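Local structure of L-lysine 6-monooxygenase involved in desferrioxamine biosynthesis (Erwinia amylovora CFBP1430, 5O8P) at residues L241-S245 / P246-D250; D261-N264 / A265-N269; F349-G352 / I353-R356. The protein binds FAD and NADP(H) and probably N-hydroxylates one amine of cadaverine, an early step in making the siderophore desferrioxamine. One frame throughout, in Å; residues are numbered along the deposited sequence.

Overall arrangement
Interaction 1 joins the loop 241-245 to the start of helix 246-253, and interaction 2 is the C-terminal part of the next helix, 257-266, with the residues after it. The two meet directly: Gln267 OE1 lies 3.8 Å from Trp248 CZ2, and Gln267 NE2 is equally far from Met243 CE. Their centres are 15 Å apart, and both reach the third subunit. Interaction 2 flanks the dinucleotide site, with the Lys268 side chain about 3 Å from that of Tyr232, a residue of the NADP(+) site, and about 14 Å from FAD. Interaction 3 stands apart, its centre 31 Å from that of interaction 1 and 29 Å from that of interaction 2. It borders the FAD pocket itself, where Phe349 touches the cofactor.

Interaction 1 of 3, residues L241-S245 / P246-D250; sequences LEMTS and PEWID
With chi1 at -170°, Trp248 holds CG anti to its backbone N and lays the indole beside the backbone of Met243. The Met243 chain runs out with CG anti to its carbonyl carbon (chi1 -64°) and bends only at chi3, which brings CE to 3.4 Å from Trp248 NE1. Met243 CB sits over one face of the indole, 4.1 Å from the centroid of the five-membered ring, a CH-pi contact. Its SD approaches the same ring obliquely in a Met-aromatic contact.

Ser245, whose OG lies close to Trp248 CB, is the N-cap of helix 246-253. Its OG accepts from Trp248 N at 3.2 Å and donates to Glu242 O at 2.7 Å, tying the cap back to the preceding type I turn, Leu241 to Thr244. Ile249 N then gives the first regular helical bond, to Ser245 O at 3.0 Å. Glu247 curls back with its carboxylate near Ser245, but that group is taken up by the backbone N of Ile422, while Glu242 bonds Phe424 N. Phe391 and Phe427 meet the Trp248 ring edge-to-face.

Since Ser245 OG both gives and receives a hydrogen bond, this buried hydroxyl is well satisfied. The positive end of the helix dipole, together with Ile422 N, would probably help keep the Glu247 carboxylate charged.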
ATOM      1  N   LEU B 241      -5.229 -17.475  -5.204  1.00 38.16           N
ATOM      2  CA  LEU B 241      -3.885 -17.941  -5.603  1.00 41.43           C
ATOM      3  C   LEU B 241      -3.604 -19.416  -5.226  1.00 42.32           C
ATOM      4  O   LEU B 241      -2.827 -20.091  -5.920  1.00 44.58           O
ATOM      5  CB  LEU B 241      -2.781 -17.031  -5.043  1.00 40.50           C
ATOM      6  CG  LEU B 241      -2.778 -15.560  -5.479  1.00 41.51           C
ATOM      7  CD1 LEU B 241      -1.583 -14.809  -4.883  1.00 40.44           C
ATOM      8  CD2 LEU B 241      -2.810 -15.430  -7.011  1.00 43.49           C
ATOM      9  N   GLU B 242      -4.256 -19.916  -4.169  1.00 35.80           N
ATOM     10  CA  GLU B 242      -4.215 -21.352  -3.834  1.00 35.65           C
ATOM     11  C   GLU B 242      -4.760 -22.281  -4.916  1.00 34.93           C
ATOM     12  O   GLU B 242      -4.557 -23.477  -4.847  1.00 38.84           O
ATOM     13  CB  GLU B 242      -4.990 -21.644  -2.553  1.00 36.84           C
ATOM     14  CG  GLU B 242      -4.405 -21.060  -1.278  1.00 39.06           C
ATOM     15  CD  GLU B 242      -4.824 -21.843  -0.036  1.00 42.43           C
ATOM     16  OE1 GLU B 242      -6.039 -22.184   0.106  1.00 37.57           O
ATOM     17  OE2 GLU B 242      -3.907 -22.171   0.773  1.00 42.10           O
ATOM     18  N   MET B 243      -5.494 -21.748  -5.883  1.00 35.83           N
ATOM     19  CA  MET B 243      -5.919 -22.552  -7.029  1.00 39.12           C
ATOM     20  C   MET B 243      -4.767 -22.840  -7.984  1.00 38.25           C
ATOM     21  O   MET B 243      -4.907 -23.729  -8.808  1.00 35.98           O
ATOM     22  CB  MET B 243      -7.065 -21.879  -7.790  1.00 41.27           C
ATOM     23  CG  MET B 243      -8.346 -21.719  -6.996  1.00 41.01           C
ATOM     24  SD  MET B 243      -9.610 -20.754  -7.851  1.00 44.41           S
ATOM     25  CE  MET B 243     -10.280 -21.974  -8.968  1.00 44.89           C
ATOM     26  N   THR B 244      -3.665 -22.076  -7.915  1.00 40.36           N
ATOM     27  CA  THR B 244      -2.449 -22.404  -8.674  1.00 45.22           C
ATOM     28  C   THR B 244      -1.645 -23.327  -7.771  1.00 44.63           C
ATOM     29  O   THR B 244      -0.674 -22.932  -7.125  1.00 47.41           O
ATOM     30  CB  THR B 244      -1.603 -21.183  -9.139  1.00 44.73           C
ATOM     31  OG1 THR B 244      -0.770 -20.735  -8.073  1.00 55.05           O
ATOM     32  CG2 THR B 244      -2.475 -20.041  -9.616  1.00 45.52           C
ATOM     33  N   SER B 245      -2.076 -24.576  -7.741  1.00 42.85           N
ATOM     34  CA  SER B 245      -1.525 -25.544  -6.833  1.00 41.20           C
ATOM     35  C   SER B 245      -1.688 -26.946  -7.396  1.00 39.92           C
ATOM     36  O   SER B 245      -2.621 -27.208  -8.165  1.00 38.26           O
ATOM     37  CB  SER B 245      -2.249 -25.458  -5.500  1.00 40.15           C
ATOM     38  OG  SER B 245      -3.594 -25.857  -5.626  1.00 40.09           O
ATOM     39  N   PRO B 246      -0.789 -27.860  -7.004  1.00 39.41           N
ATOM     40  CA  PRO B 246      -0.913 -29.246  -7.419  1.00 37.06           C
ATOM     41  C   PRO B 246      -2.295 -29.830  -7.140  1.00 37.34           C
ATOM     42  O   PRO B 246      -2.849 -30.518  -8.006  1.00 35.82           O
ATOM     43  CB  PRO B 246       0.153 -29.932  -6.595  1.00 37.68           C
ATOM     44  CG  PRO B 246       1.218 -28.895  -6.457  1.00 38.12           C
ATOM     45  CD  PRO B 246       0.479 -27.614  -6.281  1.00 39.44           C
ATOM     46  N   GLU B 247      -2.868 -29.499  -5.981  1.00 40.52           N
ATOM     47  CA  GLU B 247      -4.156 -30.098  -5.590  1.00 42.57           C
ATOM     48  C   GLU B 247      -5.267 -29.642  -6.493  1.00 40.91           C
ATOM     49  O   GLU B 247      -6.116 -30.445  -6.846  1.00 38.66           O
ATOM     50  CB  GLU B 247      -4.579 -29.787  -4.165  1.00 49.68           C
ATOM     51  CG  GLU B 247      -3.480 -29.803  -3.128  1.00 57.55           C
ATOM     52  CD  GLU B 247      -3.019 -28.409  -2.813  1.00 59.15           C
ATOM     53  OE1 GLU B 247      -3.748 -27.714  -2.101  1.00 55.27           O
ATOM     54  OE2 GLU B 247      -1.896 -28.036  -3.216  1.00 74.17           O
ATOM     55  N   TRP B 248      -5.255 -28.363  -6.860  1.00 39.07           N
ATOM     56  CA  TRP B 248      -6.242 -27.855  -7.799  1.00 40.25           C
ATOM     57  C   TRP B 248      -6.079 -28.484  -9.188  1.00 41.95           C
ATOM     58  O   TRP B 248      -7.080 -28.793  -9.854  1.00 42.68           O
ATOM     59  CB  TRP B 248      -6.192 -26.327  -7.916  1.00 39.48           C
ATOM     60  CG  TRP B 248      -7.352 -25.838  -8.686  1.00 39.32           C
ATOM     61  CD1 TRP B 248      -8.622 -25.645  -8.226  1.00 42.70           C
ATOM     62  CD2 TRP B 248      -7.391 -25.581 -10.082  1.00 40.85           C
ATOM     63  NE1 TRP B 248      -9.451 -25.263  -9.248  1.00 43.39           N
ATOM     64  CE2 TRP B 248      -8.716 -25.206 -10.402  1.00 41.98           C
ATOM     65  CE3 TRP B 248      -6.432 -25.625 -11.102  1.00 42.36           C
ATOM     66  CZ2 TRP B 248      -9.101 -24.856 -11.691  1.00 43.16           C
ATOM     67  CZ3 TRP B 248      -6.818 -25.276 -12.389  1.00 42.89           C
ATOM     68  CH2 TRP B 248      -8.141 -24.893 -12.671  1.00 43.96           C
ATOM     69  N   ILE B 249      -4.833 -28.676  -9.622  1.00 43.97           N
ATOM     70  CA  ILE B 249      -4.580 -29.211 -10.956  1.00 40.52           C
ATOM     71  C   ILE B 249      -5.092 -30.646 -11.041  1.00 37.88           C
ATOM     72  O   ILE B 249      -5.727 -31.010 -12.030  1.00 37.84           O
ATOM     73  CB  ILE B 249      -3.105 -29.091 -11.364  1.00 40.04           C
ATOM     74  CG1 ILE B 249      -2.698 -27.624 -11.434  1.00 41.49           C
ATOM     75  CG2 ILE B 249      -2.882 -29.695 -12.743  1.00 43.42           C
ATOM     76  CD1 ILE B 249      -1.200 -27.400 -11.335  1.00 43.05           C
ATOM     77  N   ASP B 250      -4.853 -31.434  -9.991  1.00 37.68           N
ATOM     78  CA  ASP B 250      -5.398 -32.799  -9.908  1.00 35.82           C
ATOM     79  C   ASP B 250      -6.912 -32.760 -10.013  1.00 34.59           C
ATOM     80  O   ASP B 250      -7.515 -33.550 -10.738  1.00 34.14           O
ATOM     81  CB  ASP B 250      -5.008 -33.489  -8.592  1.00 36.80           C
ATOM     82  CG  ASP B 250      -3.499 -33.636  -8.409  1.00 40.56           C
ATOM     83  OD1 ASP B 250      -2.765 -33.732  -9.418  1.00 50.41           O
ATOM     84  OD2 ASP B 250      -3.039 -33.668  -7.249  1.00 39.66           O
TER

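Interaction 2 of 3, residues D261-N264 / A265-N269; sequences DELN and ASQKN
Leu263 and Gln267, one helical turn apart, make the close side of this contact. Leu263 CD1 lies against the Gln267 amide, 3.2 Å from NE2 and 3.5 Å from CD, and the two side chains run at a slant to each other. Gln267 keeps CG anti to its carbonyl carbon (chi1 -74°) and stays extended beyond it, which carries CB and CG past Leu263 O before the amide arrives at the methyl. Other residues close on this face: Phe252 packs on Leu263 and Asn264, Gln267 rests on Trp248, Met243 and Phe391, and Leu263 also meets Glu324 of the third subunit.

The other side is much looser. Glu262, Ala265 and Ser266 are exposed, and they are joined mainly through the backbone. Ser266 N donates to Glu262 O at 3.2 Å, with the donor tilted 27° from the carbonyl plane, and reaches Leu263 O more weakly at 3.3 Å. The Ala265 N bond to Asp261 O is weak too, at 3.4 Å. Ser266 OG stays 3.5 Å from both Glu262 O and Leu263 O. Two bonds lead out of the segment, from the Asp261 carboxylate in a salt bridge with Arg364 and from Asn264 O, which accepts from Tyr271 OH.

The pattern is that of an amphipathic helix at its C-terminal end, unwinding into the loop that places Lys268 against Tyr232 at the NADP(+) site.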
ATOM      1  N   ASP B 261     -13.431 -27.425 -20.542  1.00 52.16           N
ATOM      2  CA  ASP B 261     -13.461 -26.387 -21.583  1.00 55.26           C
ATOM      3  C   ASP B 261     -14.373 -25.237 -21.209  1.00 55.16           C
ATOM      4  O   ASP B 261     -14.026 -24.089 -21.465  1.00 58.36           O
ATOM      5  CB  ASP B 261     -13.838 -26.964 -22.956  1.00 57.37           C
ATOM      6  CG  ASP B 261     -12.733 -27.861 -23.541  1.00 60.41           C
ATOM      7  OD1 ASP B 261     -11.511 -27.663 -23.268  1.00 58.82           O
ATOM      8  OD2 ASP B 261     -13.088 -28.788 -24.297  1.00 56.18           O
ATOM      9  N   GLU B 262     -15.518 -25.543 -20.600  1.00 55.45           N
ATOM     10  CA  GLU B 262     -16.402 -24.494 -20.060  1.00 57.28           C
ATOM     11  C   GLU B 262     -15.755 -23.737 -18.889  1.00 53.95           C
ATOM     12  O   GLU B 262     -15.974 -22.525 -18.751  1.00 50.80           O
ATOM     13  CB  GLU B 262     -17.798 -25.038 -19.681  1.00 59.29           C
ATOM     14  CG  GLU B 262     -18.402 -24.423 -18.427  1.00 65.55           C
ATOM     15  CD  GLU B 262     -19.725 -25.025 -18.012  1.00 67.48           C
ATOM     16  OE1 GLU B 262     -20.216 -26.006 -18.630  1.00 67.67           O
ATOM     17  OE2 GLU B 262     -20.264 -24.490 -17.027  1.00 63.34           O
ATOM     18  N   LEU B 263     -14.978 -24.435 -18.053  1.00 52.29           N
ATOM     19  CA  LEU B 263     -14.196 -23.774 -16.997  1.00 54.64           C
ATOM     20  C   LEU B 263     -13.140 -22.804 -17.546  1.00 50.38           C
ATOM     21  O   LEU B 263     -12.934 -21.756 -16.992  1.00 49.31           O
ATOM     22  CB  LEU B 263     -13.512 -24.786 -16.057  1.00 59.61           C
ATOM     23  CG  LEU B 263     -14.264 -25.102 -14.761  1.00 59.53           C
ATOM     24  CD1 LEU B 263     -14.303 -23.869 -13.863  1.00 61.21           C
ATOM     25  CD2 LEU B 263     -15.670 -25.627 -14.999  1.00 61.10           C
ATOM     26  N   ASN B 264     -12.462 -23.176 -18.621  1.00 52.40           N
ATOM     27  CA  ASN B 264     -11.379 -22.335 -19.167  1.00 55.06           C
ATOM     28  C   ASN B 264     -11.877 -21.026 -19.805  1.00 53.11           C
ATOM     29  O   ASN B 264     -11.163 -20.035 -19.785  1.00 49.56           O
ATOM     30  CB  ASN B 264     -10.477 -23.144 -20.113  1.00 52.82           C
ATOM     31  CG  ASN B 264      -9.538 -24.094 -19.354  1.00 49.88           C
ATOM     32  OD1 ASN B 264      -9.085 -23.808 -18.226  1.00 48.79           O
ATOM     33  ND2 ASN B 264      -9.255 -25.245 -19.964  1.00 50.35           N
ATOM     34  N   ALA B 265     -13.091 -21.031 -20.353  1.00 52.30           N
ATOM     35  CA  ALA B 265     -13.757 -19.818 -20.825  1.00 54.35           C
ATOM     36  C   ALA B 265     -14.372 -18.932 -19.720  1.00 55.31           C
ATOM     37  O   ALA B 265     -14.457 -17.716 -19.908  1.00 55.91           O
ATOM     38  CB  ALA B 265     -14.791 -20.136 -21.905  1.00 51.69           C
ATOM     39  N   SER B 266     -14.795 -19.514 -18.597  1.00 52.75           N
ATOM     40  CA  SER B 266     -15.342 -18.740 -17.467  1.00 53.69           C
ATOM     41  C   SER B 266     -14.310 -18.304 -16.405  1.00 55.19           C
ATOM     42  O   SER B 266     -14.670 -17.635 -15.436  1.00 60.18           O
ATOM     43  CB  SER B 266     -16.502 -19.515 -16.807  1.00 54.50           C
ATOM     44  OG  SER B 266     -16.052 -20.493 -15.878  1.00 53.62           O
ATOM     45  N   GLN B 267     -13.058 -18.736 -16.553  1.00 58.79           N
ATOM     46  CA  GLN B 267     -12.002 -18.482 -15.549  1.00 63.14           C
ATOM     47  C   GLN B 267     -10.919 -17.599 -16.169  1.00 64.76           C
ATOM     48  O   GLN B 267      -9.741 -17.707 -15.820  1.00 65.27           O
ATOM     49  CB  GLN B 267     -11.372 -19.794 -15.016  1.00 62.39           C
ATOM     50  CG  GLN B 267     -12.221 -20.601 -14.047  1.00 59.66           C
ATOM     51  CD  GLN B 267     -11.519 -21.836 -13.514  1.00 60.33           C
ATOM     52  OE1 GLN B 267     -10.619 -22.400 -14.150  1.00 68.88           O
ATOM     53  NE2 GLN B 267     -11.963 -22.292 -12.355  1.00 63.17           N
ATOM     54  N   LYS B 268     -11.320 -16.667 -17.028  1.00 67.56           N
ATOM     55  CA  LYS B 268     -10.366 -15.744 -17.649  1.00 69.03           C
ATOM     56  C   LYS B 268      -9.846 -14.662 -16.673  1.00 65.51           C
ATOM     57  O   LYS B 268      -8.743 -14.166 -16.879  1.00 61.16           O
ATOM     58  CB  LYS B 268     -10.975 -15.119 -18.908  1.00 73.77           C
ATOM     59  CG  LYS B 268     -11.260 -16.158 -19.981  1.00 75.60           C
ATOM     60  CD  LYS B 268     -11.931 -15.542 -21.194  1.00 77.29           C
ATOM     61  CE  LYS B 268     -11.987 -16.502 -22.368  1.00 76.41           C
ATOM     62  NZ  LYS B 268     -12.121 -15.763 -23.651  1.00 78.09           N
ATOM     63  N   ASN B 269     -10.608 -14.316 -15.628  1.00 65.83           N
ATOM     64  CA  ASN B 269     -10.050 -13.462 -14.544  1.00 63.64           C
ATOM     65  C   ASN B 269      -8.848 -14.090 -13.807  1.00 60.55           C
ATOM     66  O   ASN B 269      -8.033 -13.364 -13.240  1.00 54.89           O
ATOM     67  CB  ASN B 269     -11.103 -12.864 -13.564  1.00 63.78           C
ATOM     68  CG  ASN B 269     -12.133 -13.861 -13.076  1.00 65.39           C
ATOM     69  OD1 ASN B 269     -12.057 -15.059 -13.335  1.00 68.97           O
ATOM     70  ND2 ASN B 269     -13.127 -13.350 -12.367  1.00 66.77           N
TER

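Interaction 3 of 3, residues F349-G352 / I353-R356; sequences FVEG and IQQR
A 3-10 turn running through residues 349-352 forms part of the long connection between strands 342-343 and 379-381, next to the FAD pocket. Val350 and Ile353, with Phe349 before them, are its buried residues. Ile353 N donates to Val350 O at 3.0 Å, the three-residue spacing of a 3-10 turn. The N-H rises from above the carbonyl plane, 55° out of it, so the bond does not use a lone pair in the usual direction. The CG1 atoms of Val350 and Ile353 approach to 4.4 Å, a loose apolar touch. Ile353 sets CG1 between its own N and carbonyl carbon (chi1 59°), and this brings CG1 to 3.6 Å from Val350 O while CG2 lies against the Gly352 carbonyl group.

The next turn is less firmly tied: Gln354 N reaches Glu351 O at 3.4 Å, a weak bond. On this solvent-facing side the two side chains lie next to each other and point the same way, the carboxylate and amide planes 22° apart. Their nearest atoms, Glu351 CG and Gln354 NE2, are 4.1 Å apart, so the polar ends run alongside without gripping.

As in related flavin monooxygenases, FAD is bound by a Rossmann-like domain, and the turn packs on strands 121-129 and 155-157 of its mixed sheet. Phe349 touches FAD and also meets Val123, Val126, Leu157 and Thr159, while Ile353 leans on Val126 and Val350 on Leu157. Further along, Arg356 swings away from the turn, where its NE bonds Tyr135 OH and its guanidinium makes a cation-pi contact with Tyr128.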
ATOM      1  N   PHE B 349       6.366 -30.232 -37.432  1.00 35.64           N
ATOM      2  CA  PHE B 349       7.088 -31.496 -37.216  1.00 37.94           C
ATOM      3  C   PHE B 349       6.304 -32.636 -36.550  1.00 40.69           C
ATOM      4  O   PHE B 349       6.628 -33.805 -36.738  1.00 44.01           O
ATOM      5  CB  PHE B 349       8.424 -31.266 -36.485  1.00 38.68           C
ATOM      6  CG  PHE B 349       8.304 -30.745 -35.074  1.00 39.01           C
ATOM      7  CD1 PHE B 349       7.917 -31.576 -34.027  1.00 40.12           C
ATOM      8  CD2 PHE B 349       8.648 -29.433 -34.782  1.00 40.03           C
ATOM      9  CE1 PHE B 349       7.834 -31.090 -32.726  1.00 40.84           C
ATOM     10  CE2 PHE B 349       8.574 -28.940 -33.481  1.00 40.74           C
ATOM     11  CZ  PHE B 349       8.168 -29.768 -32.452  1.00 40.32           C
ATOM     12  N   VAL B 350       5.275 -32.291 -35.785  1.00 44.34           N
ATOM     13  CA  VAL B 350       4.454 -33.276 -35.085  1.00 44.46           C
ATOM     14  C   VAL B 350       3.661 -34.193 -36.047  1.00 45.21           C
ATOM     15  O   VAL B 350       3.250 -35.286 -35.645  1.00 42.27           O
ATOM     16  CB  VAL B 350       3.552 -32.569 -34.036  1.00 48.68           C
ATOM     17  CG1 VAL B 350       2.546 -33.528 -33.399  1.00 52.43           C
ATOM     18  CG2 VAL B 350       4.417 -31.946 -32.941  1.00 47.77           C
ATOM     19  N   GLU B 351       3.468 -33.775 -37.305  1.00 49.41           N
ATOM     20  CA  GLU B 351       2.893 -34.653 -38.355  1.00 52.74           C
ATOM     21  C   GLU B 351       3.516 -36.048 -38.389  1.00 49.64           C
ATOM     22  O   GLU B 351       2.813 -37.042 -38.549  1.00 47.85           O
ATOM     23  CB  GLU B 351       3.051 -34.044 -39.762  1.00 59.64           C
ATOM     24  CG  GLU B 351       1.962 -33.059 -40.186  1.00 66.03           C
ATOM     25  CD  GLU B 351       1.824 -32.921 -41.715  1.00 68.75           C
ATOM     26  OE1 GLU B 351       2.204 -33.860 -42.451  1.00 64.44           O
ATOM     27  OE2 GLU B 351       1.317 -31.878 -42.189  1.00 69.81           O
ATOM     28  N   GLY B 352       4.836 -36.117 -38.236  1.00 46.32           N
ATOM     29  CA  GLY B 352       5.549 -37.388 -38.273  1.00 44.66           C
ATOM     30  C   GLY B 352       5.314 -38.355 -37.115  1.00 42.32           C
ATOM     31  O   GLY B 352       5.705 -39.524 -37.200  1.00 40.86           O
ATOM     32  N   ILE B 353       4.693 -37.887 -36.033  1.00 39.23           N
ATOM     33  CA  ILE B 353       4.348 -38.760 -34.912  1.00 39.93           C
ATOM     34  C   ILE B 353       2.861 -38.680 -34.555  1.00 41.51           C
ATOM     35  O   ILE B 353       2.487 -38.910 -33.414  1.00 41.83           O
ATOM     36  CB  ILE B 353       5.266 -38.490 -33.685  1.00 38.23           C
ATOM     37  CG1 ILE B 353       5.167 -37.042 -33.195  1.00 38.98           C
ATOM     38  CG2 ILE B 353       6.709 -38.805 -34.034  1.00 38.47           C
ATOM     39  CD1 ILE B 353       5.876 -36.805 -31.872  1.00 38.07           C
ATOM     40  N   GLN B 354       2.014 -38.419 -35.549  1.00 43.42           N
ATOM     41  CA  GLN B 354       0.560 -38.324 -35.333  1.00 45.92           C
ATOM     42  C   GLN B 354      -0.015 -39.620 -34.768  1.00 46.46           C
ATOM     43  O   GLN B 354      -0.723 -39.597 -33.771  1.00 48.47           O
ATOM     44  CB  GLN B 354      -0.195 -37.936 -36.607  1.00 48.25           C
ATOM     45  CG  GLN B 354      -0.390 -36.430 -36.736  1.00 53.25           C
ATOM     46  CD  GLN B 354      -0.936 -35.983 -38.075  1.00 55.46           C
ATOM     47  OE1 GLN B 354      -1.133 -36.773 -39.011  1.00 52.77           O
ATOM     48  NE2 GLN B 354      -1.186 -34.685 -38.176  1.00 56.42           N
ATOM     49  N   GLN B 355       0.312 -40.744 -35.391  1.00 50.21           N
ATOM     50  CA  GLN B 355      -0.169 -42.043 -34.930  1.00 51.83           C
ATOM     51  C   GLN B 355       0.282 -42.399 -33.482  1.00 46.53           C
ATOM     52  O   GLN B 355      -0.415 -43.150 -32.804  1.00 46.39           O
ATOM     53  CB  GLN B 355       0.132 -43.165 -35.978  1.00 60.11           C
ATOM     54  CG  GLN B 355       1.510 -43.860 -35.960  1.00 69.30           C
ATOM     55  CD  GLN B 355       2.691 -43.015 -36.478  1.00 71.23           C
ATOM     56  OE1 GLN B 355       2.508 -41.944 -37.074  1.00 73.01           O
ATOM     57  NE2 GLN B 355       3.906 -43.483 -36.198  1.00 61.01           N
ATOM     58  N   ARG B 356       1.385 -41.825 -33.002  1.00 42.86           N
ATOM     59  CA  ARG B 356       1.916 -42.083 -31.644  1.00 44.40           C
ATOM     60  C   ARG B 356       1.326 -41.188 -30.537  1.00 43.79           C
ATOM     61  O   ARG B 356       1.636 -41.386 -29.348  1.00 40.65           O
ATOM     62  CB  ARG B 356       3.433 -41.860 -31.586  1.00 44.80           C
ATOM     63  CG  ARG B 356       4.292 -42.434 -32.682  1.00 46.37           C
ATOM     64  CD  ARG B 356       4.935 -43.759 -32.341  1.00 45.47           C
ATOM     65  NE  ARG B 356       5.479 -43.872 -30.977  1.00 43.32           N
ATOM     66  CZ  ARG B 356       5.653 -45.040 -30.351  1.00 42.87           C
ATOM     67  NH1 ARG B 356       5.358 -46.205 -30.934  1.00 42.36           N
ATOM     68  NH2 ARG B 356       6.126 -45.057 -29.118  1.00 46.36           N
TER